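Local coordinates for putative cell surface protein, similar to internalin proteins (PDB 5KZS) that is of unknown function but, as an internalin-like leucine-rich-repeat protein of Listeria monocytogenes, is probably displayed at the cell surface, at residues Pro186-Leu191 with Thr209-Leu214; Ile139-Gly144 with Asp165-Pro170; Tyr152-Met157 with Thr174-His179; Asn203-Met208 with Tyr224-Glu229; Leu114-Tyr119 with Ile128-Ser133. All blocks are in the same frame, centred on the assembly; numbering follows the deposited sequence.

Contact 1: residues Pro186-Leu191 with Thr209-Leu214; sequences PDFQNL and TNFTNL
Asp187 and Thr212 carry the polar half of this contact. The carboxylate takes two bonds from one threonine: the hydroxyl OG1 of Thr212 donates to OD2 of Asp187 at 2.6 Å, and the backbone N of Thr212 donates to OD1 of Asp187 at 3.2 Å, with the N-H well aimed (163°). Both donors come in on the syn sides of the oxygens, somewhat out of the carboxylate plane. The reach depends on Asp187 CG lying anti to its own backbone N (chi1 -178°), which sends the acid across the gap at about a right angle to the threonine side chain. A water extends the network: it donates to OD1 of Asp187 and to the carbonyl O of Phe188, and accepts from the backbone N of Asn213 at 2.6 Å. Further along, the amide ND2 of Asn213 makes a weak, bent bond to the O of Gln189.

The two segments are equivalent loops of successive turns in a leucine-rich-repeat solenoid, each on the side away from the long parallel sheet, so the same Asp-to-next-turn linkage can recur between coils.

The apolar half lies on the inner side. Phe188 and Phe211 run side by side, pointing the same way, and meet obliquely from CD2 of Phe188 to CE1 of Phe211 at 4.1 Å. The O of Pro186 sits over the centre of the Phe188 ring and, at 3.5 Å from CE1 of Phe211, at the edge of the second ring. Leu214 puts its CD2 methyl against CB of Leu191 at 4.1 Å, while CG2 of Thr209 packs on CB of Asp187; the hydroxyl of Thr209 is bonded to Leu185 O.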
# COMPACT_ATOMS: atom_id res chain seq x y z
N PRO A 186 -7.55 0.80 11.52
CA PRO A 186 -8.03 1.88 12.39
C PRO A 186 -9.07 2.77 11.74
O PRO A 186 -8.95 3.10 10.57
CB PRO A 186 -6.76 2.69 12.66
CG PRO A 186 -5.66 1.67 12.62
CD PRO A 186 -6.08 0.64 11.62
N ASP A 187 -10.09 3.15 12.50
CA ASP A 187 -11.07 4.14 12.03
C ASP A 187 -10.43 5.50 12.24
O ASP A 187 -10.44 6.02 13.35
CB ASP A 187 -12.38 4.04 12.82
CG ASP A 187 -13.44 5.03 12.34
OD1 ASP A 187 -13.23 5.68 11.29
OD2 ASP A 187 -14.49 5.16 13.00
N PHE A 188 -9.88 6.07 11.18
CA PHE A 188 -9.04 7.25 11.31
C PHE A 188 -9.84 8.48 11.73
O PHE A 188 -10.88 8.78 11.16
CB PHE A 188 -8.29 7.54 10.02
CG PHE A 188 -7.43 6.40 9.56
CD1 PHE A 188 -6.27 6.07 10.24
CD2 PHE A 188 -7.78 5.65 8.45
CE1 PHE A 188 -5.47 5.02 9.82
CE2 PHE A 188 -6.98 4.59 8.02
CZ PHE A 188 -5.82 4.28 8.70
N GLN A 189 -9.32 9.18 12.74
CA GLN A 189 -10.02 10.30 13.36
C GLN A 189 -9.56 11.70 12.89
O GLN A 189 -10.36 12.62 12.85
CB GLN A 189 -9.94 10.18 14.88
CG GLN A 189 -10.57 8.90 15.44
CD GLN A 189 -12.08 8.84 15.22
OE1 GLN A 189 -12.60 7.89 14.61
NE2 GLN A 189 -12.79 9.86 15.69
N ASN A 190 -8.29 11.86 12.53
CA ASN A 190 -7.82 13.17 12.03
C ASN A 190 -7.12 13.09 10.64
O ASN A 190 -6.06 13.69 10.42
CB ASN A 190 -6.95 13.87 13.09
CG ASN A 190 -6.88 15.38 12.91
OD1 ASN A 190 -7.86 16.02 12.51
ND2 ASN A 190 -5.71 15.97 13.21
N LEU A 191 -7.74 12.33 9.73
CA LEU A 191 -7.38 12.32 8.30
C LEU A 191 -8.53 12.94 7.51
O LEU A 191 -8.98 12.38 6.52
CB LEU A 191 -7.10 10.90 7.80
CG LEU A 191 -5.93 10.13 8.43
CD1 LEU A 191 -5.79 8.74 7.83
CD2 LEU A 191 -4.61 10.88 8.30
N THR A 209 -13.63 -1.89 8.78
CA THR A 209 -14.00 -0.63 9.40
C THR A 209 -14.83 0.30 8.53
O THR A 209 -14.39 0.68 7.46
CB THR A 209 -12.72 0.11 9.74
OG1 THR A 209 -11.96 -0.73 10.62
CG2 THR A 209 -13.01 1.45 10.39
N ASN A 210 -15.99 0.70 9.01
CA ASN A 210 -16.89 1.57 8.26
C ASN A 210 -16.55 3.01 8.62
O ASN A 210 -17.11 3.58 9.55
CB ASN A 210 -18.35 1.23 8.59
CG ASN A 210 -19.34 1.88 7.64
OD1 ASN A 210 -18.98 2.37 6.57
ND2 ASN A 210 -20.61 1.87 8.03
N PHE A 211 -15.64 3.60 7.84
CA PHE A 211 -14.98 4.86 8.23
C PHE A 211 -15.93 6.03 8.53
O PHE A 211 -16.69 6.45 7.66
CB PHE A 211 -13.98 5.30 7.15
CG PHE A 211 -12.86 4.32 6.93
CD1 PHE A 211 -11.98 4.00 7.95
CD2 PHE A 211 -12.69 3.71 5.69
CE1 PHE A 211 -10.96 3.09 7.73
CE2 PHE A 211 -11.67 2.80 5.48
CZ PHE A 211 -10.81 2.49 6.49
N THR A 212 -15.86 6.54 9.76
CA THR A 212 -16.78 7.59 10.24
C THR A 212 -16.38 9.03 9.87
O THR A 212 -17.25 9.89 9.72
CB THR A 212 -16.96 7.52 11.78
OG1 THR A 212 -15.68 7.45 12.42
CG2 THR A 212 -17.77 6.29 12.17
N ASN A 213 -15.07 9.28 9.73
CA ASN A 213 -14.55 10.64 9.66
C ASN A 213 -13.54 10.88 8.53
O ASN A 213 -12.54 11.59 8.72
CB ASN A 213 -13.92 10.98 11.02
CG ASN A 213 -13.75 12.48 11.22
OD1 ASN A 213 -14.52 13.28 10.70
ND2 ASN A 213 -12.72 12.85 11.97
N LEU A 214 -13.81 10.31 7.35
CA LEU A 214 -12.99 10.55 6.16
C LEU A 214 -13.72 11.53 5.23
O LEU A 214 -14.09 11.20 4.12
CB LEU A 214 -12.67 9.23 5.45
CG LEU A 214 -11.76 8.29 6.23
CD1 LEU A 214 -11.56 7.00 5.47
CD2 LEU A 214 -10.42 8.92 6.53
O HOH W 1 -12.94 7.84 9.54

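Contact 2: residues Ile139-Gly144 with Asp165-Pro170; sequences IPDFTG and DFHTIP
His167 is held by the carboxylate of Asp141 through two straight bonds. Its ring nitrogen ND1 donates to OD2 of Asp141 at 2.6 Å; the oxygen uses its syn lone pair and lies almost in the imidazole plane. The backbone N of His167 donates to OD1 of Asp141 at 2.9 Å. Carboxylate and ring planes are 37° apart.

A water beside them donates to OD1 of Asp141 and the O of Phe142, and accepts from the backbone N of Thr168 at 2.7 Å. Beneath lies the apolar layer: the Phe142 and Phe166 rings are nearly parallel (4°) but meet rim to rim, CE2 of Phe142 at 3.6 Å from CE1 of Phe166. Ile139 brings CG2 to the edge of the Phe166 ring, and Ile169 sets CG2 against CB of Phe142 at 3.9 Å.

Asp141, in a loop of the leucine-rich-repeat solenoid away from its long sheet, centres an inverse gamma turn that probably helps to aim the acid; with CG opposite its backbone N (chi1 -173°) the carboxylate extends to His167. Thr143, further out, bonds Asp118 of the preceding turn. With ND1 as donor, the imidazole probably carries its proton there, and the carboxylate would probably stabilise a positive charge.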
# COMPACT_ATOMS: atom_id res chain seq x y z
N ILE A 139 4.83 1.69 11.90
CA ILE A 139 4.80 3.05 11.39
C ILE A 139 4.63 3.94 12.59
O ILE A 139 3.71 3.74 13.38
CB ILE A 139 3.65 3.28 10.39
CG1 ILE A 139 3.68 2.21 9.30
CG2 ILE A 139 3.77 4.67 9.75
CD1 ILE A 139 2.41 2.15 8.49
N PRO A 140 5.52 4.92 12.76
CA PRO A 140 5.33 5.81 13.89
C PRO A 140 4.16 6.75 13.65
O PRO A 140 3.86 7.11 12.51
CB PRO A 140 6.64 6.58 13.94
CG PRO A 140 7.04 6.67 12.50
CD PRO A 140 6.57 5.41 11.84
N ASP A 141 3.49 7.12 14.73
CA ASP A 141 2.49 8.16 14.72
C ASP A 141 3.19 9.53 14.70
O ASP A 141 3.45 10.14 15.75
CB ASP A 141 1.61 8.00 15.95
CG ASP A 141 0.43 8.92 15.95
OD1 ASP A 141 0.26 9.70 14.98
OD2 ASP A 141 -0.33 8.85 16.95
N PHE A 142 3.45 10.02 13.49
CA PHE A 142 4.41 11.11 13.23
C PHE A 142 4.13 12.38 14.00
O PHE A 142 3.00 12.87 13.97
CB PHE A 142 4.43 11.50 11.75
CG PHE A 142 4.61 10.35 10.81
CD1 PHE A 142 5.85 9.76 10.62
CD2 PHE A 142 3.52 9.85 10.10
CE1 PHE A 142 6.01 8.70 9.74
CE2 PHE A 142 3.68 8.79 9.23
CZ PHE A 142 4.93 8.21 9.05
N THR A 143 5.17 12.92 14.65
CA THR A 143 5.08 14.16 15.45
C THR A 143 5.67 15.40 14.77
O THR A 143 5.24 16.52 15.06
CB THR A 143 5.82 13.99 16.79
OG1 THR A 143 7.13 13.47 16.52
CG2 THR A 143 5.08 13.04 17.70
N GLY A 144 6.63 15.20 13.87
CA GLY A 144 7.46 16.30 13.35
C GLY A 144 7.35 16.64 11.88
O GLY A 144 8.24 17.31 11.35
N ASP A 165 -3.40 5.16 14.51
CA ASP A 165 -4.43 6.13 14.12
C ASP A 165 -3.81 7.52 14.09
O ASP A 165 -3.90 8.26 15.07
CB ASP A 165 -5.61 6.10 15.08
CG ASP A 165 -6.66 7.15 14.74
OD1 ASP A 165 -6.58 7.75 13.64
OD2 ASP A 165 -7.57 7.37 15.59
N PHE A 166 -3.26 7.88 12.94
CA PHE A 166 -2.37 9.04 12.82
C PHE A 166 -2.97 10.35 13.36
O PHE A 166 -3.96 10.85 12.82
CB PHE A 166 -1.99 9.26 11.36
CG PHE A 166 -1.24 8.12 10.73
CD1 PHE A 166 0.12 7.95 10.96
CD2 PHE A 166 -1.88 7.23 9.87
CE1 PHE A 166 0.82 6.91 10.37
CE2 PHE A 166 -1.19 6.19 9.28
CZ PHE A 166 0.17 6.03 9.53
N HIS A 167 -2.35 10.90 14.40
CA HIS A 167 -2.87 12.08 15.11
C HIS A 167 -2.34 13.42 14.59
O HIS A 167 -3.08 14.41 14.55
CB HIS A 167 -2.60 11.98 16.63
CG HIS A 167 -3.31 10.84 17.29
ND1 HIS A 167 -2.71 9.62 17.53
CD2 HIS A 167 -4.58 10.73 17.75
CE1 HIS A 167 -3.58 8.81 18.11
NE2 HIS A 167 -4.72 9.45 18.24
N THR A 168 -1.08 13.44 14.18
CA THR A 168 -0.38 14.69 13.94
C THR A 168 0.05 14.88 12.47
O THR A 168 1.09 15.49 12.19
CB THR A 168 0.82 14.80 14.90
OG1 THR A 168 0.50 14.14 16.14
CG2 THR A 168 1.18 16.26 15.18
N ILE A 169 -0.76 14.36 11.54
CA ILE A 169 -0.60 14.60 10.10
C ILE A 169 -1.98 14.89 9.43
O ILE A 169 -2.39 14.18 8.51
CB ILE A 169 0.15 13.43 9.40
CG1 ILE A 169 -0.46 12.07 9.74
CG2 ILE A 169 1.61 13.40 9.81
CD1 ILE A 169 -0.06 10.96 8.79
N PRO A 170 -2.66 15.97 9.86
CA PRO A 170 -4.00 16.31 9.36
C PRO A 170 -4.12 16.71 7.88
O PRO A 170 -5.24 16.72 7.35
CB PRO A 170 -4.40 17.50 10.24
CG PRO A 170 -3.12 18.15 10.57
CD PRO A 170 -2.13 17.03 10.74
O HOH W 2 0.69 11.60 13.23

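Contact 3: residues Tyr152-Met157 with Thr174-His179; sequences YMADMM and TLDLSH
Tyr152 and Asp176 pair as a parallel beta bridge, and the two segments stay side by side beyond it, with the backbone N of Met153 donating to the O of Asp176 at 2.8 Å and that of Asp155 to the O of Ser178 at 3.1 Å. Strands 150-152 and 174-176 are neighbours in the long parallel sheet of the leucine-rich-repeat solenoid.

On the face bearing Tyr152 and Asp176, CD2 of the tyrosine ring meets CB of Asp176 at 3.5 Å, the side chains crossing at about a right angle. Further out the ring passes Thr174, whose CG2 methyl is 3.7 Å from the Tyr152 OH; that hydroxyl bonds Gln150. Inside the coil, CB of Met153, a selenomethionine, packs on CD2 of Leu177 at 3.9 Å.

Where the strand ends, Asp176 turns CG opposite its backbone N and beside the carbonyl carbon (chi1 -172°), which places OD1 to form an Asx turn, accepting from the backbone N of Ser178 at 3.1 Å and from its hydroxyl OG at 2.6 Å. The methyl of Ala154 rests against this group, 3.3 Å from OG of Ser178. Two donors on a single oxygen hold the carboxylate's rotation and should help keep Asp176 ionised.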
# COMPACT_ATOMS: atom_id res chain seq x y z
N TYR A 152 3.58 6.45 0.81
CA TYR A 152 3.51 5.23 0.00
C TYR A 152 4.27 4.11 0.69
O TYR A 152 5.49 4.15 0.76
CB TYR A 152 4.07 5.47 -1.41
CG TYR A 152 3.28 6.48 -2.19
CD1 TYR A 152 3.56 7.83 -2.10
CD2 TYR A 152 2.23 6.08 -3.01
CE1 TYR A 152 2.84 8.77 -2.83
CE2 TYR A 152 1.49 7.00 -3.72
CZ TYR A 152 1.79 8.34 -3.62
OH TYR A 152 1.06 9.24 -4.32
N MSE A 153 3.55 3.13 1.20
CA MSE A 153 4.14 2.06 1.98
C MSE A 153 3.64 0.72 1.51
O MSE A 153 3.26 -0.13 2.32
CB MSE A 153 3.70 2.31 3.40
CG MSE A 153 3.88 3.73 3.92
SE MSE A 153 5.65 3.79 4.73
CE MSE A 153 5.05 3.12 6.46
N ALA A 154 3.64 0.51 0.20
CA ALA A 154 3.11 -0.72 -0.39
C ALA A 154 4.16 -1.81 -0.44
O ALA A 154 5.33 -1.52 -0.48
CB ALA A 154 2.60 -0.44 -1.78
N ASP A 155 3.74 -3.07 -0.43
CA ASP A 155 4.66 -4.21 -0.59
C ASP A 155 5.73 -4.28 0.50
O ASP A 155 6.88 -4.63 0.24
CB ASP A 155 5.31 -4.19 -1.99
CG ASP A 155 5.94 -5.54 -2.38
OD1 ASP A 155 5.62 -6.59 -1.78
OD2 ASP A 155 6.79 -5.55 -3.29
N MSE A 156 5.34 -3.96 1.73
CA MSE A 156 6.29 -3.93 2.86
C MSE A 156 6.02 -4.98 3.92
O MSE A 156 6.68 -4.97 4.94
CB MSE A 156 6.27 -2.55 3.51
CG MSE A 156 6.52 -1.42 2.52
SE MSE A 156 6.92 0.24 3.49
CE MSE A 156 8.79 -0.10 4.01
N MSE A 157 5.09 -5.91 3.69
CA MSE A 157 4.68 -6.89 4.72
C MSE A 157 4.12 -6.25 5.96
O MSE A 157 4.30 -6.76 7.06
CB MSE A 157 5.79 -7.88 5.07
CG MSE A 157 6.34 -8.52 3.82
SE MSE A 157 7.42 -10.10 4.29
CE MSE A 157 7.93 -10.58 2.45
N THR A 174 -3.06 11.41 0.46
CA THR A 174 -2.87 10.11 -0.18
C THR A 174 -2.14 9.12 0.72
O THR A 174 -1.11 9.46 1.29
CB THR A 174 -2.08 10.26 -1.51
OG1 THR A 174 -2.79 11.13 -2.41
CG2 THR A 174 -1.89 8.89 -2.19
N LEU A 175 -2.65 7.90 0.80
CA LEU A 175 -2.05 6.86 1.64
C LEU A 175 -2.15 5.50 0.97
O LEU A 175 -3.24 4.98 0.73
CB LEU A 175 -2.75 6.83 3.00
CG LEU A 175 -2.37 5.73 4.01
CD1 LEU A 175 -0.88 5.68 4.31
CD2 LEU A 175 -3.14 6.00 5.28
N ASP A 176 -0.99 4.91 0.67
CA ASP A 176 -0.93 3.69 -0.12
C ASP A 176 -0.39 2.58 0.77
O ASP A 176 0.77 2.61 1.18
CB ASP A 176 -0.04 3.92 -1.36
CG ASP A 176 -0.08 2.76 -2.35
OD1 ASP A 176 -0.26 1.61 -1.90
OD2 ASP A 176 0.09 3.02 -3.58
N LEU A 177 -1.25 1.61 1.07
CA LEU A 177 -0.89 0.46 1.90
C LEU A 177 -1.16 -0.86 1.16
O LEU A 177 -1.34 -1.91 1.78
CB LEU A 177 -1.63 0.54 3.24
CG LEU A 177 -1.23 1.74 4.12
CD1 LEU A 177 -2.29 2.09 5.16
CD2 LEU A 177 0.11 1.52 4.82
N SER A 178 -1.13 -0.79 -0.17
CA SER A 178 -1.47 -1.93 -1.02
C SER A 178 -0.39 -2.99 -0.93
O SER A 178 0.71 -2.70 -0.51
CB SER A 178 -1.62 -1.46 -2.46
OG SER A 178 -0.46 -0.75 -2.87
N HIS A 179 -0.71 -4.22 -1.32
CA HIS A 179 0.28 -5.32 -1.33
C HIS A 179 0.92 -5.61 0.04
O HIS A 179 2.09 -5.98 0.14
CB HIS A 179 1.36 -5.07 -2.40
CG HIS A 179 0.89 -5.32 -3.79
ND1 HIS A 179 0.80 -6.59 -4.32
CD2 HIS A 179 0.49 -4.46 -4.76
CE1 HIS A 179 0.37 -6.50 -5.57
NE2 HIS A 179 0.17 -5.23 -5.86

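Contact 4: residues Asn203-Met208 with Tyr224-Glu229; sequences NLTNTM and YNHLNE
His226 lies beside Thr205, their side chains on one face of a short parallel pair of strands, with OG1 of Thr205 3.6 Å from CB of His226. The imidazole slants past the threonine, its edge turned to CA of Asn203; its ND1 donates to Ser244 O. OG1 of Thr205 bends back to the O of Asn203, from above that carbonyl's plane.

Asn225 holds CG beside its backbone N, opposite the carbonyl carbon (chi1 -82°), bringing OD1 to accept from the backbone N of Leu204 at 3.2 Å (158°) and lie against CG of Leu204. This is the characteristic asparagine-ladder position of leucine-rich repeats, the amide bonding the backbone of its own turn (Leu222 O) and of the turn before (Leu199 O, Leu204 N).

Leu227 faces inward. Its CD2 meets CB of Leu204 at 3.8 Å, and its CD1 the selenium of Met208 at 4.0 Å.

The backbones pair through His226 N to Leu204 O (2.7 Å) and Asn206 N to His226 O (3.0 Å). Past them, Asn206 O receives the backbone N of Asn228 at 2.8 Å and, weakly, that of Glu229. The amides of Asn206 and Asn228 stand nearly perpendicular (79°), OD1 of Asn206 packing on CB of Asn228.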
# COMPACT_ATOMS: atom_id res chain seq x y z
N ASN A 203 -5.51 -8.56 2.92
CA ASN A 203 -6.23 -9.70 3.46
C ASN A 203 -7.52 -9.29 4.20
O ASN A 203 -7.92 -9.96 5.15
CB ASN A 203 -5.28 -10.46 4.40
CG ASN A 203 -5.62 -11.93 4.49
OD1 ASN A 203 -6.23 -12.39 5.45
ND2 ASN A 203 -5.22 -12.69 3.47
N LEU A 204 -8.16 -8.21 3.75
CA LEU A 204 -9.42 -7.75 4.37
C LEU A 204 -10.52 -8.76 4.04
O LEU A 204 -10.86 -8.96 2.87
CB LEU A 204 -9.83 -6.37 3.88
CG LEU A 204 -8.81 -5.24 4.06
CD1 LEU A 204 -9.27 -4.04 3.26
CD2 LEU A 204 -8.57 -4.87 5.52
N THR A 205 -11.08 -9.38 5.08
CA THR A 205 -11.96 -10.52 4.93
C THR A 205 -13.31 -10.23 5.61
O THR A 205 -13.36 -9.61 6.68
CB THR A 205 -11.27 -11.81 5.46
OG1 THR A 205 -10.09 -12.06 4.68
CG2 THR A 205 -12.18 -13.02 5.33
N ASN A 206 -14.40 -10.67 4.96
CA ASN A 206 -15.77 -10.47 5.41
C ASN A 206 -16.19 -8.99 5.41
O ASN A 206 -16.88 -8.53 4.50
CB ASN A 206 -16.01 -11.16 6.76
CG ASN A 206 -17.48 -11.44 7.06
OD1 ASN A 206 -18.40 -11.14 6.27
ND2 ASN A 206 -17.71 -12.05 8.20
N THR A 207 -15.75 -8.24 6.42
CA THR A 207 -16.10 -6.83 6.56
C THR A 207 -14.88 -6.11 7.09
O THR A 207 -13.89 -6.74 7.47
CB THR A 207 -17.27 -6.62 7.55
OG1 THR A 207 -16.86 -7.01 8.88
CG2 THR A 207 -18.49 -7.42 7.16
N MSE A 208 -14.97 -4.79 7.13
CA MSE A 208 -13.89 -3.94 7.60
C MSE A 208 -14.50 -2.73 8.24
O MSE A 208 -15.71 -2.54 8.22
CB MSE A 208 -13.00 -3.54 6.41
CG MSE A 208 -13.63 -2.43 5.55
SE MSE A 208 -12.62 -1.96 3.92
CE MSE A 208 -11.61 -0.50 4.78
N TYR A 224 -8.73 -6.87 -5.11
CA TYR A 224 -8.00 -8.03 -4.59
C TYR A 224 -7.96 -8.16 -3.06
O TYR A 224 -6.91 -8.33 -2.45
CB TYR A 224 -6.59 -8.06 -5.17
CG TYR A 224 -6.51 -8.46 -6.61
CD1 TYR A 224 -6.70 -9.79 -6.99
CD2 TYR A 224 -6.20 -7.53 -7.61
CE1 TYR A 224 -6.61 -10.18 -8.31
CE2 TYR A 224 -6.09 -7.91 -8.94
CZ TYR A 224 -6.30 -9.24 -9.29
OH TYR A 224 -6.22 -9.65 -10.60
N ASN A 225 -9.14 -8.07 -2.46
CA ASN A 225 -9.36 -8.34 -1.04
C ASN A 225 -10.48 -9.41 -0.94
O ASN A 225 -10.92 -9.96 -1.96
CB ASN A 225 -9.72 -7.04 -0.32
CG ASN A 225 -8.48 -6.22 0.06
OD1 ASN A 225 -7.77 -6.55 1.01
ND2 ASN A 225 -8.23 -5.14 -0.68
N HIS A 226 -10.94 -9.72 0.28
CA HIS A 226 -11.89 -10.81 0.47
C HIS A 226 -13.17 -10.39 1.19
O HIS A 226 -13.66 -11.13 2.05
CB HIS A 226 -11.19 -11.95 1.21
CG HIS A 226 -9.81 -12.25 0.70
ND1 HIS A 226 -9.57 -13.04 -0.40
CD2 HIS A 226 -8.60 -11.86 1.15
CE1 HIS A 226 -8.27 -13.13 -0.62
NE2 HIS A 226 -7.66 -12.42 0.31
N LEU A 227 -13.72 -9.24 0.83
CA LEU A 227 -14.91 -8.72 1.52
C LEU A 227 -16.22 -9.34 1.01
O LEU A 227 -16.39 -9.53 -0.19
CB LEU A 227 -15.00 -7.21 1.38
CG LEU A 227 -13.82 -6.39 1.89
CD1 LEU A 227 -14.12 -4.91 1.71
CD2 LEU A 227 -13.53 -6.70 3.35
N ASN A 228 -17.12 -9.66 1.95
CA ASN A 228 -18.49 -10.04 1.65
C ASN A 228 -19.40 -8.82 1.62
O ASN A 228 -20.49 -8.86 1.08
CB ASN A 228 -19.01 -11.03 2.69
CG ASN A 228 -18.30 -12.36 2.62
OD1 ASN A 228 -17.18 -12.47 3.09
ND2 ASN A 228 -18.94 -13.36 2.03
N GLU A 229 -18.94 -7.72 2.20
CA GLU A 229 -19.78 -6.55 2.36
C GLU A 229 -18.87 -5.34 2.49
O GLU A 229 -17.85 -5.39 3.17
CB GLU A 229 -20.69 -6.73 3.59
CG GLU A 229 -21.09 -5.44 4.31
CD GLU A 229 -22.31 -5.62 5.20
OE1 GLU A 229 -23.33 -4.96 4.91
OE2 GLU A 229 -22.26 -6.42 6.17
O HOH W 3 -20.85 -9.43 6.08
O HOH W 4 -17.29 -3.90 5.68

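Contact 5: residues Leu114-Tyr119 with Ile128-Ser133; sequences LSLPDY and ITMSGS
Leu114 and Met130, a selenomethionine, form the tight part of this contact. The terminal methyl CE of Met130 presses on CB of Leu114 at 3.4 Å, closer than carbon atoms usually sit, and the same methyl lies 3.3 Å from the carbonyl O of Ser115. The two side chains cross obliquely. Met130 runs extended through its middle and then bends at the selenium (chi3 82°), a turn that folds CE back onto CB of Leu114 and the carbonyl O of Ser115 and leaves SE itself facing CB of Leu116 at 4.0 Å. One long, flexible side chain thus touches three successive residues of the other segment. The contact is made by side-chain packing, with the atoms that meet being almost all carbon and selenium.

It lies in the interior of the leucine-rich-repeat coil, between the end of strand 127-129 and the loop that leads into it from strand 113-114. Phe103 of the preceding sheet strand touches both Leu114 and Met130, and Phe142 of the following turn lies on Leu116, so hydrophobic residues from adjacent coils complete the filling.

The looser part is at the type II turn from Met130 to Ser133. Here CD1 of Leu114 meets CB of Ser133 at 3.7 Å, with OG of the serine at 3.8 Å from that same methyl. The middle of the turn swings away from Leu114-Tyr119: Ser131 turns its hydroxyl to the backbone N of Ala154 in the next coil, and Gly132 follows with a positive phi (97°).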
# COMPACT_ATOMS: atom_id res chain seq x y z
N LEU A 114 13.67 -1.97 5.81
CA LEU A 114 13.73 -0.54 6.16
C LEU A 114 12.89 -0.19 7.40
O LEU A 114 11.78 -0.69 7.56
CB LEU A 114 13.20 0.31 5.01
CG LEU A 114 13.94 0.33 3.68
CD1 LEU A 114 13.14 1.16 2.70
CD2 LEU A 114 15.33 0.91 3.84
N SER A 115 13.41 0.68 8.26
CA SER A 115 12.62 1.28 9.33
C SER A 115 12.33 2.72 8.94
O SER A 115 13.01 3.28 8.09
CB SER A 115 13.38 1.25 10.67
OG SER A 115 14.52 2.12 10.69
N LEU A 116 11.34 3.31 9.59
CA LEU A 116 10.95 4.69 9.34
C LEU A 116 10.99 5.46 10.66
O LEU A 116 10.10 5.27 11.49
CB LEU A 116 9.53 4.73 8.74
CG LEU A 116 8.81 6.09 8.69
CD1 LEU A 116 9.69 7.24 8.17
CD2 LEU A 116 7.54 5.97 7.86
N PRO A 117 12.01 6.32 10.86
CA PRO A 117 12.06 7.17 12.06
C PRO A 117 10.88 8.14 12.21
O PRO A 117 10.18 8.44 11.25
CB PRO A 117 13.36 7.98 11.86
CG PRO A 117 14.22 7.11 11.01
CD PRO A 117 13.28 6.35 10.11
N ASP A 118 10.65 8.60 13.43
CA ASP A 118 9.71 9.69 13.67
C ASP A 118 10.51 10.98 13.44
O ASP A 118 10.99 11.59 14.38
CB ASP A 118 9.16 9.57 15.10
CG ASP A 118 8.17 10.67 15.47
OD1 ASP A 118 7.60 11.34 14.59
OD2 ASP A 118 7.94 10.86 16.68
N TYR A 119 10.67 11.35 12.18
CA TYR A 119 11.60 12.43 11.78
C TYR A 119 11.25 13.81 12.37
O TYR A 119 10.13 14.30 12.21
CB TYR A 119 11.68 12.58 10.26
CG TYR A 119 12.36 11.45 9.50
CD1 TYR A 119 13.71 11.17 9.67
CD2 TYR A 119 11.66 10.72 8.54
CE1 TYR A 119 14.34 10.16 8.94
CE2 TYR A 119 12.28 9.71 7.80
CZ TYR A 119 13.62 9.43 7.99
OH TYR A 119 14.21 8.43 7.25
N ILE A 128 6.62 10.68 1.23
CA ILE A 128 7.53 9.59 1.61
C ILE A 128 7.11 8.33 0.89
O ILE A 128 5.92 7.99 0.85
CB ILE A 128 7.55 9.31 3.13
CG1 ILE A 128 7.99 10.56 3.89
CG2 ILE A 128 8.46 8.12 3.48
CD1 ILE A 128 8.08 10.41 5.39
N THR A 129 8.10 7.61 0.38
CA THR A 129 7.86 6.44 -0.43
C THR A 129 8.89 5.40 -0.05
O THR A 129 10.07 5.57 -0.34
CB THR A 129 7.97 6.78 -1.93
OG1 THR A 129 7.13 7.90 -2.25
CG2 THR A 129 7.59 5.58 -2.78
N MSE A 130 8.47 4.32 0.60
CA MSE A 130 9.39 3.24 0.98
C MSE A 130 9.03 1.88 0.47
O MSE A 130 9.63 0.86 0.88
CB MSE A 130 9.41 3.28 2.48
CG MSE A 130 10.34 4.43 2.86
SE MSE A 130 10.14 4.66 4.78
CE MSE A 130 11.39 3.20 5.24
N SER A 131 8.10 1.87 -0.49
CA SER A 131 7.44 0.68 -0.97
C SER A 131 8.45 -0.32 -1.48
O SER A 131 9.48 0.07 -1.99
CB SER A 131 6.47 1.06 -2.10
OG SER A 131 5.60 2.13 -1.71
N GLY A 132 8.17 -1.61 -1.33
CA GLY A 132 9.01 -2.67 -1.91
C GLY A 132 10.01 -3.28 -0.96
O GLY A 132 10.66 -4.27 -1.31
N SER A 133 10.13 -2.71 0.24
CA SER A 133 11.02 -3.23 1.28
C SER A 133 10.23 -3.60 2.55
O SER A 133 9.28 -2.89 2.92
CB SER A 133 12.08 -2.17 1.58
OG SER A 133 12.78 -1.81 0.40

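How the contacts relate
The five contacts follow one another along a leucine-rich-repeat solenoid, contact 5 nearest the N-terminus and contact 4 nearest the C-terminal mixed sheet, their centres about 27 Å apart. Contacts 3 and 5, about 10 Å apart, reach the same long parallel sheet and are joined by backbone bonds between strands 150-152 and 127-129. Contacts 1 and 2, about 14 Å apart, lie in the loops across the coil and touch through Gln189 and Asp165. Contact 2 also touches contacts 5 and 3. Contact 4 interleaves with contact 1 along the chain, their segments adjoining at Met208-Thr209. Successive turns are thus tied together at both the sheet and the loops, giving a continuous, elongated scaffold.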